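Local coordinates for reticulocyte binding protein (Streptococcus agalactiae COH1, PDB 3FAX), which probably hydrolyses alpha-1,6 links in alpha-glucans such as pullulan and glycogen, as a pullulanase-like member of the alpha-amylase family (GH13), at residues T56-V61 against S92-K97; T311-L316 against R382-I387; F352-M357 against A367-L372. All blocks are in the same frame, centred on the assembly; numbering follows the deposited sequence.

How the contacts relate
Contact 1 belongs to the N-terminal beta domain, far from the other two: its centre is 57 Å from that of contact 2 and 54 Å from that of contact 3. Contacts 2 and 3 share the alpha-amylase barrel, with centres 17 Å apart and nearest atoms about 5 Å apart without touching. They belong to one beta-alpha-beta crossover, in which contact 2 pairs strands 312-315 and 385-390 and contact 3 seats part of the long loop between them on helix 365-381. The side chain of Gln314 in contact 2 is about 13 Å from a bound glucose unit, and that of Arg368 in contact 3 is about 8 Å from a calcium ion.

Contact 1 of 3, residues T56-V61 against S92-K97; sequences TTLDGV and SLLIIK
The flat groups that Leu58 meets are peptide planes, for no aromatic ring or charged group takes part here. Its CD1 methyl lies over one face of the Ser92-Leu93 peptide, 3.5 Å from Leu93 N and displaced toward the N-H end of that plane. The same methyl also rides over a face of the next peptide, where CD1 of Leu58 is 3.6 Å from Leu93 O, almost straight above the oxygen and well away from its edge. At the other end, Ser92 OG lies obliquely off the rim of the Thr56-Thr57 peptide, 3.8 Å from Thr56 O, and no hydrogen bond joins the segments.

With CG set beside the backbone N and opposite the carbonyl carbon (chi1 -64°), Leu58 reaches across the strand start as a fork. Both its methyls, CD1 and CD2, come to 4.0 Å from Leu94 CD1, and CD1 lies over the backbone in addition; the contact is thus carried on into buried apolar packing. Leu94 also meets Ile66 of helix 63-69 and Phe55 of strand 50-55.

Just beyond Leu58 the chain reverses in a type II turn from Leu58 to Val61, with Gly60 at positive phi as this turn requires. Across the contact Ser92 has a left-handed backbone, and both it and Leu93 face Asp88 of strand 79-88. The arrangement is that of a G1 beta bulge opening strand 93-98, packed against the loop that leaves strand 50-55, in the N-terminal beta-sheet domain.

Contact 2 of 3, residues T311-L316 against R382-I387; sequences THIQLL and RGMGVI
Ile387 lays its CG2 methyl against the aliphatic part of Gln314, 3.6 Å from Gln314 CG, and the same methyl sits 3.7 Å from Gln314 NE2. The glutamine presents this flank because its CG is anti to the backbone N (chi1 -177°) and the chain runs on extended. The other branch of Ile387 ends at CD1, 4.1 Å from His312 CB, and the imidazole CD2 lies beside the bare backbone of Gly385. On the opposite face Ile313 packs on the methyl end of Met384, next to Ile379 of helix 365-381.

Four backbone bonds pair the parallel strands: Gly385 N to Thr311 O, Ile313 N to Gly385 O, Ile387 N to Ile313 O, and Leu315 N to Ile387 O. The last is 2.8 Å long from Leu315 N to Ile387 O. His312 ND1 is 2.8 Å from Thr311 OG1, a hydroxyl that also bonds Val269 N of strand 269-273. Thus in this buried part of the barrel wall the N-H and C=O groups of the ladder grip one another, the threonine hydroxyl fixes the rotation of the imidazole, and Asp452 takes up Val386 N.

Contact 3 of 3, residues F352-M357 against A367-L372; sequences FALSGM and ARIAEL
Between the second strand of the catalytic barrel and the helix that follows it runs a long loop, and here its 352-357 portion beds down on the first turns of helix 365-381. Leu354 does the apolar work. Its CD2 touches Leu372 CD2 at 3.6 Å, the two side chains meeting at about a right angle, and its CD1 rests on the helix backbone, 3.8 Å from Arg368 O and close to Ile369. Leu372 offers that methyl with CG anti to its own nitrogen, which turns the branch toward Leu354.

Arg368 holds the loop backbone. A bent chain swings NE to 3.2 Å from Leu354 O; the N-H points fairly straight at the oxygen, at 156°, but reaches it from above the carbonyl plane, 58° out of it. The guanidinium then lies flat along the loop, with Gly356 CA over the centre of one face, 3.1 Å above the plane. Next along, Met357 N donates to Ser355 OG over 3.2 Å, an ST turn that fixes the path past the glycine.

Around this point, Glu326 from an earlier part of the loop makes a long, weak ion pair with Arg368 NH2. Val318 pairs with Ser355 through the backbone, and Phe295 of helix 295-300 touches Leu372 and Glu371, so Leu372 meets both the loop and that helix.

Contact 1 of 3, residues T56-V61 against S92-K97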
ATOM      1  N   THR A  56      28.228  22.941  20.691  1.00 35.93           N
ATOM      2  CA  THR A  56      27.533  22.544  21.921  1.00 35.16           C
ATOM      3  C   THR A  56      26.759  23.728  22.499  1.00 34.82           C
ATOM      4  O   THR A  56      25.649  23.562  23.000  1.00 34.81           O
ATOM      5  CB  THR A  56      28.500  21.991  23.014  1.00 34.10           C
ATOM      6  OG1 THR A  56      29.368  23.033  23.479  1.00 32.76           O
ATOM      7  CG2 THR A  56      29.339  20.833  22.478  1.00 32.86           C
ATOM      8  N   THR A  57      27.359  24.916  22.422  1.00 35.11           N
ATOM      9  CA  THR A  57      26.754  26.141  22.943  1.00 35.96           C
ATOM     10  C   THR A  57      27.479  27.368  22.375  1.00 37.27           C
ATOM     11  O   THR A  57      28.639  27.263  21.963  1.00 38.31           O
ATOM     12  CB  THR A  57      26.817  26.180  24.492  1.00 35.38           C
ATOM     13  OG1 THR A  57      25.865  27.124  24.996  1.00 35.29           O
ATOM     14  CG2 THR A  57      28.212  26.559  24.973  1.00 35.36           C
ATOM     15  N   LEU A  58      26.794  28.515  22.346  1.00 37.40           N
ATOM     16  CA  LEU A  58      27.412  29.793  21.945  1.00 38.05           C
ATOM     17  C   LEU A  58      27.247  30.883  23.016  1.00 38.86           C
ATOM     18  O   LEU A  58      27.468  32.066  22.748  1.00 39.08           O
ATOM     19  CB  LEU A  58      26.840  30.275  20.594  1.00 37.24           C
ATOM     20  CG  LEU A  58      27.124  29.399  19.365  1.00 36.99           C
ATOM     21  CD1 LEU A  58      26.342  29.890  18.149  1.00 37.20           C
ATOM     22  CD2 LEU A  58      28.610  29.347  19.049  1.00 35.11           C
ATOM     23  N   ASP A  59      26.882  30.480  24.232  1.00 41.29           N
ATOM     24  CA  ASP A  59      26.655  31.425  25.327  1.00 42.95           C
ATOM     25  C   ASP A  59      27.967  32.073  25.765  1.00 43.86           C
ATOM     26  O   ASP A  59      28.954  31.375  26.009  1.00 43.24           O
ATOM     27  CB  ASP A  59      26.018  30.721  26.536  1.00 43.31           C
ATOM     28  CG  ASP A  59      24.662  30.089  26.221  1.00 43.79           C
ATOM     29  OD1 ASP A  59      24.228  29.209  26.996  1.00 44.78           O
ATOM     30  OD2 ASP A  59      24.023  30.468  25.217  1.00 43.84           O
ATOM     31  N   GLY A  60      27.980  33.403  25.842  1.00 45.22           N
ATOM     32  CA  GLY A  60      29.118  34.138  26.400  1.00 46.80           C
ATOM     33  C   GLY A  60      30.315  34.300  25.480  1.00 47.45           C
ATOM     34  O   GLY A  60      31.301  34.945  25.852  1.00 47.82           O
ATOM     35  N   VAL A  61      30.238  33.709  24.288  1.00 47.89           N
ATOM     36  CA  VAL A  61      31.273  33.861  23.274  1.00 48.24           C
ATOM     37  C   VAL A  61      30.792  34.884  22.244  1.00 48.16           C
ATOM     38  O   VAL A  61      29.605  34.940  21.919  1.00 47.25           O
ATOM     39  CB  VAL A  61      31.597  32.520  22.590  1.00 48.02           C
ATOM     40  CG1 VAL A  61      32.791  32.673  21.670  1.00 47.48           C
ATOM     41  CG2 VAL A  61      31.878  31.448  23.632  1.00 48.41           C
ATOM     42  N   SER A  92      22.500  27.028  18.508  1.00 39.72           N
ATOM     43  CA  SER A  92      23.917  26.742  18.752  1.00 39.61           C
ATOM     44  C   SER A  92      24.676  26.438  17.466  1.00 39.50           C
ATOM     45  O   SER A  92      25.315  25.393  17.339  1.00 38.33           O
ATOM     46  CB  SER A  92      24.083  25.595  19.753  1.00 39.74           C
ATOM     47  OG  SER A  92      23.409  25.884  20.957  1.00 40.64           O
ATOM     48  N   LEU A  93      24.611  27.353  16.508  1.00 40.37           N
ATOM     49  CA  LEU A  93      25.360  27.164  15.282  1.00 41.61           C
ATOM     50  C   LEU A  93      25.811  28.465  14.646  1.00 41.53           C
ATOM     51  O   LEU A  93      25.130  29.495  14.743  1.00 41.70           O
ATOM     52  CB  LEU A  93      24.560  26.307  14.288  1.00 43.06           C
ATOM     53  CG  LEU A  93      23.142  26.751  13.927  1.00 43.77           C
ATOM     54  CD1 LEU A  93      23.183  27.895  12.929  1.00 44.83           C
ATOM     55  CD2 LEU A  93      22.328  25.585  13.366  1.00 44.43           C
ATOM     56  N   LEU A  94      26.983  28.394  14.015  1.00 40.29           N
ATOM     57  CA  LEU A  94      27.540  29.478  13.221  1.00 37.73           C
ATOM     58  C   LEU A  94      27.190  29.256  11.765  1.00 36.32           C
ATOM     59  O   LEU A  94      27.338  28.148  11.252  1.00 35.96           O
ATOM     60  CB  LEU A  94      29.064  29.507  13.352  1.00 38.62           C
ATOM     61  CG  LEU A  94      29.728  30.675  14.082  1.00 38.63           C
ATOM     62  CD1 LEU A  94      29.102  30.942  15.438  1.00 39.33           C
ATOM     63  CD2 LEU A  94      31.215  30.378  14.203  1.00 38.02           C
ATOM     64  N   ILE A  95      26.719  30.307  11.106  1.00 36.10           N
ATOM     65  CA  ILE A  95      26.653  30.330   9.660  1.00 35.08           C
ATOM     66  C   ILE A  95      27.916  31.036   9.176  1.00 36.29           C
ATOM     67  O   ILE A  95      28.132  32.216   9.478  1.00 33.39           O
ATOM     68  CB  ILE A  95      25.409  31.050   9.145  1.00 35.10           C
ATOM     69  CG1 ILE A  95      24.158  30.208   9.414  1.00 35.91           C
ATOM     70  CG2 ILE A  95      25.544  31.336   7.653  1.00 34.73           C
ATOM     71  CD1 ILE A  95      23.505  30.491  10.752  1.00 36.30           C
ATOM     72  N   ILE A  96      28.745  30.287   8.442  1.00 36.89           N
ATOM     73  CA  ILE A  96      30.040  30.750   7.947  1.00 36.10           C
ATOM     74  C   ILE A  96      29.926  31.054   6.457  1.00 36.83           C
ATOM     75  O   ILE A  96      29.474  30.204   5.679  1.00 37.33           O
ATOM     76  CB  ILE A  96      31.120  29.669   8.143  1.00 35.50           C
ATOM     77  CG1 ILE A  96      31.270  29.314   9.628  1.00 35.52           C
ATOM     78  CG2 ILE A  96      32.453  30.136   7.583  1.00 35.68           C
ATOM     79  CD1 ILE A  96      32.093  28.054   9.873  1.00 34.45           C
ATOM     80  N   LYS A  97      30.331  32.262   6.071  1.00 37.27           N
ATOM     81  CA  LYS A  97      30.302  32.694   4.679  1.00 39.08           C
ATOM     82  C   LYS A  97      31.712  32.684   4.081  1.00 38.06           C
ATOM     83  O   LYS A  97      32.666  33.161   4.703  1.00 35.96           O
ATOM     84  CB  LYS A  97      29.736  34.111   4.552  1.00 41.46           C
ATOM     85  CG  LYS A  97      28.353  34.334   5.127  1.00 43.14           C
ATOM     86  CD  LYS A  97      27.281  33.559   4.373  1.00 45.71           C
ATOM     87  CE  LYS A  97      25.927  34.268   4.449  1.00 46.86           C
ATOM     88  NZ  LYS A  97      25.747  35.064   5.702  1.00 47.33           N
TER

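Contact 2 of 3, residues T311-L316 against R382-I387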
ATOM      1  N   THR A 311     -14.280  -4.182  -9.942  1.00 32.20           N
ATOM      2  CA  THR A 311     -13.701  -3.457 -11.081  1.00 30.93           C
ATOM      3  C   THR A 311     -12.178  -3.540 -11.103  1.00 30.30           C
ATOM      4  O   THR A 311     -11.564  -3.528 -12.177  1.00 25.44           O
ATOM      5  CB  THR A 311     -14.087  -1.969 -11.083  1.00 32.19           C
ATOM      6  OG1 THR A 311     -13.575  -1.333  -9.908  1.00 34.38           O
ATOM      7  CG2 THR A 311     -15.593  -1.802 -11.135  1.00 32.63           C
ATOM      8  N   HIS A 312     -11.565  -3.609  -9.919  1.00 30.46           N
ATOM      9  CA  HIS A 312     -10.114  -3.607  -9.813  1.00 28.70           C
ATOM     10  C   HIS A 312      -9.635  -4.674  -8.856  1.00 29.03           C
ATOM     11  O   HIS A 312     -10.198  -4.858  -7.773  1.00 28.73           O
ATOM     12  CB  HIS A 312      -9.623  -2.236  -9.350  1.00 31.13           C
ATOM     13  CG  HIS A 312      -9.817  -1.155 -10.366  1.00 31.73           C
ATOM     14  ND1 HIS A 312     -10.970  -0.407 -10.444  1.00 32.85           N
ATOM     15  CD2 HIS A 312      -9.009  -0.707 -11.356  1.00 33.53           C
ATOM     16  CE1 HIS A 312     -10.861   0.463 -11.434  1.00 33.68           C
ATOM     17  NE2 HIS A 312      -9.682   0.298 -12.006  1.00 33.68           N
ATOM     18  N   ILE A 313      -8.593  -5.386  -9.273  1.00 28.77           N
ATOM     19  CA  ILE A 313      -7.900  -6.318  -8.408  1.00 27.92           C
ATOM     20  C   ILE A 313      -6.670  -5.579  -7.890  1.00 29.60           C
ATOM     21  O   ILE A 313      -5.818  -5.146  -8.671  1.00 28.85           O
ATOM     22  CB  ILE A 313      -7.515  -7.605  -9.157  1.00 28.95           C
ATOM     23  CG1 ILE A 313      -8.790  -8.289  -9.690  1.00 28.55           C
ATOM     24  CG2 ILE A 313      -6.729  -8.554  -8.241  1.00 28.38           C
ATOM     25  CD1 ILE A 313      -8.551  -9.497 -10.554  1.00 27.43           C
ATOM     26  N   GLN A 314      -6.611  -5.393  -6.574  1.00 28.95           N
ATOM     27  CA  GLN A 314      -5.461  -4.773  -5.943  1.00 29.16           C
ATOM     28  C   GLN A 314      -4.559  -5.882  -5.453  1.00 28.49           C
ATOM     29  O   GLN A 314      -4.971  -6.700  -4.630  1.00 30.56           O
ATOM     30  CB  GLN A 314      -5.874  -3.872  -4.775  1.00 29.87           C
ATOM     31  CG  GLN A 314      -4.705  -3.132  -4.127  1.00 30.60           C
ATOM     32  CD  GLN A 314      -5.141  -2.246  -2.984  1.00 31.27           C
ATOM     33  OE1 GLN A 314      -4.719  -2.440  -1.838  1.00 31.78           O
ATOM     34  NE2 GLN A 314      -6.011  -1.282  -3.280  1.00 29.04           N
ATOM     35  N   LEU A 315      -3.332  -5.909  -5.963  1.00 26.90           N
ATOM     36  CA  LEU A 315      -2.361  -6.919  -5.572  1.00 26.30           C
ATOM     37  C   LEU A 315      -1.405  -6.400  -4.498  1.00 26.25           C
ATOM     38  O   LEU A 315      -0.747  -5.375  -4.683  1.00 23.05           O
ATOM     39  CB  LEU A 315      -1.554  -7.359  -6.785  1.00 25.69           C
ATOM     40  CG  LEU A 315      -2.350  -7.933  -7.962  1.00 25.42           C
ATOM     41  CD1 LEU A 315      -1.391  -8.287  -9.089  1.00 23.68           C
ATOM     42  CD2 LEU A 315      -3.179  -9.142  -7.528  1.00 23.34           C
ATOM     43  N   LEU A 316      -1.321  -7.132  -3.390  1.00 27.29           N
ATOM     44  CA  LEU A 316      -0.287  -6.907  -2.376  1.00 26.96           C
ATOM     45  C   LEU A 316       1.094  -6.873  -3.023  1.00 28.23           C
ATOM     46  O   LEU A 316       1.275  -7.416  -4.107  1.00 29.08           O
ATOM     47  CB  LEU A 316      -0.339  -7.992  -1.289  1.00 26.07           C
ATOM     48  CG  LEU A 316      -1.238  -7.657  -0.093  1.00 25.38           C
ATOM     49  CD1 LEU A 316      -2.701  -7.926  -0.441  1.00 25.34           C
ATOM     50  CD2 LEU A 316      -0.804  -8.409   1.172  1.00 22.78           C
ATOM     51  N   ARG A 382     -11.125  -9.406 -19.093  1.00 38.82           N
ATOM     52  CA  ARG A 382     -12.291  -9.683 -18.255  1.00 39.43           C
ATOM     53  C   ARG A 382     -12.987  -8.383 -17.843  1.00 39.42           C
ATOM     54  O   ARG A 382     -13.808  -8.386 -16.923  1.00 39.40           O
ATOM     55  CB  ARG A 382     -11.889 -10.458 -16.995  1.00 40.89           C
ATOM     56  CG  ARG A 382     -10.928 -11.630 -17.208  1.00 41.34           C
ATOM     57  CD  ARG A 382     -11.615 -12.970 -17.285  1.00 42.58           C
ATOM     58  NE  ARG A 382     -10.718 -14.075 -16.945  1.00 44.52           N
ATOM     59  CZ  ARG A 382      -9.682 -14.486 -17.680  1.00 48.17           C
ATOM     60  NH1 ARG A 382      -9.357 -13.885 -18.827  1.00 49.47           N
ATOM     61  NH2 ARG A 382      -8.946 -15.512 -17.260  1.00 49.11           N
ATOM     62  N   GLY A 383     -12.645  -7.279 -18.508  1.00 39.72           N
ATOM     63  CA  GLY A 383     -13.252  -5.977 -18.240  1.00 39.79           C
ATOM     64  C   GLY A 383     -12.917  -5.364 -16.889  1.00 40.07           C
ATOM     65  O   GLY A 383     -13.708  -4.577 -16.363  1.00 39.97           O
ATOM     66  N   MET A 384     -11.744  -5.707 -16.343  1.00 40.57           N
ATOM     67  CA  MET A 384     -11.298  -5.255 -15.011  1.00 40.15           C
ATOM     68  C   MET A 384      -9.943  -4.524 -15.080  1.00 39.38           C
ATOM     69  O   MET A 384      -9.427  -4.284 -16.169  1.00 39.42           O
ATOM     70  CB  MET A 384     -11.194  -6.462 -14.076  1.00 40.95           C
ATOM     71  CG  MET A 384     -12.529  -7.084 -13.733  1.00 41.86           C
ATOM     72  SD  MET A 384     -12.361  -8.645 -12.846  1.00 42.41           S
ATOM     73  CE  MET A 384     -11.566  -8.122 -11.346  1.00 44.89           C
ATOM     74  N   GLY A 385      -9.378  -4.159 -13.922  1.00 38.05           N
ATOM     75  CA  GLY A 385      -8.072  -3.480 -13.864  1.00 36.28           C
ATOM     76  C   GLY A 385      -7.188  -3.962 -12.724  1.00 35.52           C
ATOM     77  O   GLY A 385      -7.643  -4.719 -11.865  1.00 35.52           O
ATOM     78  N   VAL A 386      -5.922  -3.529 -12.719  1.00 34.40           N
ATOM     79  CA  VAL A 386      -5.008  -3.805 -11.602  1.00 33.81           C
ATOM     80  C   VAL A 386      -4.699  -2.550 -10.802  1.00 34.13           C
ATOM     81  O   VAL A 386      -4.616  -1.449 -11.355  1.00 35.76           O
ATOM     82  CB  VAL A 386      -3.625  -4.384 -12.032  1.00 33.64           C
ATOM     83  CG1 VAL A 386      -3.600  -5.893 -11.902  1.00 32.04           C
ATOM     84  CG2 VAL A 386      -3.222  -3.916 -13.419  1.00 32.88           C
ATOM     85  N   ILE A 387      -4.521  -2.742  -9.499  1.00 31.14           N
ATOM     86  CA  ILE A 387      -3.936  -1.739  -8.614  1.00 29.29           C
ATOM     87  C   ILE A 387      -2.770  -2.430  -7.914  1.00 28.48           C
ATOM     88  O   ILE A 387      -2.959  -3.477  -7.293  1.00 27.70           O
ATOM     89  CB  ILE A 387      -4.938  -1.231  -7.538  1.00 27.81           C
ATOM     90  CG1 ILE A 387      -6.024  -0.377  -8.175  1.00 27.74           C
ATOM     91  CG2 ILE A 387      -4.216  -0.408  -6.448  1.00 30.00           C
ATOM     92  CD1 ILE A 387      -7.071   0.128  -7.199  1.00 26.08           C
TER

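Contact 3 of 3, residues F352-M357 against A367-L372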
ATOM      1  N   PHE A 352      11.481  -1.027  -8.705  1.00 24.00           N
ATOM      2  CA  PHE A 352      11.199  -1.262 -10.132  1.00 24.97           C
ATOM      3  C   PHE A 352      11.169  -2.750 -10.480  1.00 27.53           C
ATOM      4  O   PHE A 352      10.537  -3.147 -11.461  1.00 25.35           O
ATOM      5  CB  PHE A 352      12.281  -0.638 -11.022  1.00 23.31           C
ATOM      6  CG  PHE A 352      12.353   0.857 -10.970  1.00 24.28           C
ATOM      7  CD1 PHE A 352      11.860   1.631 -12.022  1.00 25.35           C
ATOM      8  CD2 PHE A 352      12.965   1.498  -9.894  1.00 25.39           C
ATOM      9  CE1 PHE A 352      11.952   3.020 -11.996  1.00 25.18           C
ATOM     10  CE2 PHE A 352      13.057   2.878  -9.857  1.00 26.33           C
ATOM     11  CZ  PHE A 352      12.545   3.644 -10.920  1.00 26.51           C
ATOM     12  N   ALA A 353      11.902  -3.558  -9.716  1.00 27.87           N
ATOM     13  CA  ALA A 353      12.092  -4.966 -10.060  1.00 28.80           C
ATOM     14  C   ALA A 353      11.108  -5.858  -9.324  1.00 27.57           C
ATOM     15  O   ALA A 353      10.970  -5.767  -8.106  1.00 27.36           O
ATOM     16  CB  ALA A 353      13.516  -5.391  -9.747  1.00 29.88           C
ATOM     17  N   LEU A 354      10.445  -6.741 -10.066  1.00 27.35           N
ATOM     18  CA  LEU A 354       9.432  -7.616  -9.485  1.00 27.39           C
ATOM     19  C   LEU A 354      10.066  -8.701  -8.622  1.00 28.38           C
ATOM     20  O   LEU A 354      11.248  -9.015  -8.755  1.00 30.94           O
ATOM     21  CB  LEU A 354       8.571  -8.263 -10.576  1.00 25.38           C
ATOM     22  CG  LEU A 354       7.782  -7.274 -11.434  1.00 24.95           C
ATOM     23  CD1 LEU A 354       7.133  -7.986 -12.634  1.00 21.98           C
ATOM     24  CD2 LEU A 354       6.741  -6.545 -10.587  1.00 22.66           C
ATOM     25  N   SER A 355       9.268  -9.263  -7.727  1.00 28.29           N
ATOM     26  CA  SER A 355       9.693 -10.406  -6.946  1.00 28.84           C
ATOM     27  C   SER A 355       9.687 -11.647  -7.825  1.00 29.06           C
ATOM     28  O   SER A 355       8.810 -11.813  -8.674  1.00 25.34           O
ATOM     29  CB  SER A 355       8.747 -10.621  -5.778  1.00 29.81           C
ATOM     30  OG  SER A 355       9.189 -11.695  -4.992  1.00 31.73           O
ATOM     31  N   GLY A 356      10.670 -12.518  -7.621  1.00 29.02           N
ATOM     32  CA  GLY A 356      10.701 -13.801  -8.310  1.00 30.48           C
ATOM     33  C   GLY A 356       9.690 -14.795  -7.767  1.00 31.21           C
ATOM     34  O   GLY A 356       9.340 -15.758  -8.445  1.00 32.07           O
ATOM     35  N   MET A 357       9.206 -14.544  -6.552  1.00 33.14           N
ATOM     36  CA  MET A 357       8.329 -15.468  -5.835  1.00 33.45           C
ATOM     37  C   MET A 357       7.068 -15.831  -6.605  1.00 33.51           C
ATOM     38  O   MET A 357       6.565 -16.936  -6.447  1.00 33.84           O
ATOM     39  CB  MET A 357       7.946 -14.874  -4.480  1.00 34.10           C
ATOM     40  CG  MET A 357       7.158 -15.798  -3.567  1.00 34.79           C
ATOM     41  SD  MET A 357       8.106 -17.203  -2.981  1.00 35.60           S
ATOM     42  CE  MET A 357       9.107 -16.429  -1.704  1.00 35.27           C
ATOM     43  N   ALA A 367      11.153 -13.581 -17.151  1.00 31.79           N
ATOM     44  CA  ALA A 367       9.877 -14.276 -16.961  1.00 32.95           C
ATOM     45  C   ALA A 367       8.867 -13.476 -16.131  1.00 33.81           C
ATOM     46  O   ALA A 367       7.705 -13.353 -16.533  1.00 33.73           O
ATOM     47  CB  ALA A 367      10.104 -15.650 -16.339  1.00 32.05           C
ATOM     48  N   ARG A 368       9.312 -12.951 -14.985  1.00 33.22           N
ATOM     49  CA  ARG A 368       8.473 -12.115 -14.108  1.00 33.44           C
ATOM     50  C   ARG A 368       7.653 -11.118 -14.918  1.00 32.06           C
ATOM     51  O   ARG A 368       6.427 -11.049 -14.805  1.00 30.86           O
ATOM     52  CB  ARG A 368       9.337 -11.261 -13.172  1.00 34.27           C
ATOM     53  CG  ARG A 368      10.144 -11.981 -12.120  1.00 35.05           C
ATOM     54  CD  ARG A 368      11.568 -11.468 -12.144  1.00 34.68           C
ATOM     55  NE  ARG A 368      12.179 -11.329 -10.829  1.00 34.50           N
ATOM     56  CZ  ARG A 368      12.878 -12.264 -10.195  1.00 35.54           C
ATOM     57  NH1 ARG A 368      13.036 -13.476 -10.722  1.00 35.95           N
ATOM     58  NH2 ARG A 368      13.407 -11.988  -9.002  1.00 36.66           N
ATOM     59  N   ILE A 369       8.369 -10.344 -15.726  1.00 30.58           N
ATOM     60  CA  ILE A 369       7.795  -9.221 -16.457  1.00 31.32           C
ATOM     61  C   ILE A 369       6.747  -9.718 -17.457  1.00 31.53           C
ATOM     62  O   ILE A 369       5.624  -9.199 -17.497  1.00 31.88           O
ATOM     63  CB  ILE A 369       8.908  -8.419 -17.173  1.00 30.72           C
ATOM     64  CG1 ILE A 369       9.855  -7.800 -16.135  1.00 29.80           C
ATOM     65  CG2 ILE A 369       8.316  -7.347 -18.084  1.00 29.34           C
ATOM     66  CD1 ILE A 369      11.130  -7.245 -16.715  1.00 30.34           C
ATOM     67  N   ALA A 370       7.107 -10.736 -18.237  1.00 31.46           N
ATOM     68  CA  ALA A 370       6.165 -11.346 -19.189  1.00 32.04           C
ATOM     69  C   ALA A 370       4.977 -11.975 -18.460  1.00 31.15           C
ATOM     70  O   ALA A 370       3.845 -11.887 -18.928  1.00 33.14           O
ATOM     71  CB  ALA A 370       6.870 -12.381 -20.078  1.00 30.01           C
ATOM     72  N   GLU A 371       5.237 -12.579 -17.302  1.00 30.02           N
ATOM     73  CA  GLU A 371       4.185 -13.217 -16.516  1.00 29.50           C
ATOM     74  C   GLU A 371       3.205 -12.202 -15.948  1.00 29.92           C
ATOM     75  O   GLU A 371       1.992 -12.351 -16.110  1.00 29.43           O
ATOM     76  CB  GLU A 371       4.789 -14.064 -15.394  1.00 29.88           C
ATOM     77  CG  GLU A 371       5.341 -15.395 -15.884  1.00 31.19           C
ATOM     78  CD  GLU A 371       6.254 -16.061 -14.882  1.00 31.26           C
ATOM     79  OE1 GLU A 371       7.217 -15.416 -14.427  1.00 32.62           O
ATOM     80  OE2 GLU A 371       6.011 -17.237 -14.550  1.00 33.26           O
ATOM     81  N   LEU A 372       3.724 -11.172 -15.283  1.00 30.63           N
ATOM     82  CA  LEU A 372       2.858 -10.144 -14.711  1.00 30.23           C
ATOM     83  C   LEU A 372       2.046  -9.444 -15.804  1.00 30.13           C
ATOM     84  O   LEU A 372       0.851  -9.195 -15.625  1.00 29.73           O
ATOM     85  CB  LEU A 372       3.653  -9.116 -13.898  1.00 28.94           C
ATOM     86  CG  LEU A 372       2.775  -8.035 -13.256  1.00 29.40           C
ATOM     87  CD1 LEU A 372       1.593  -8.678 -12.516  1.00 26.55           C
ATOM     88  CD2 LEU A 372       3.584  -7.102 -12.332  1.00 28.98           C
TER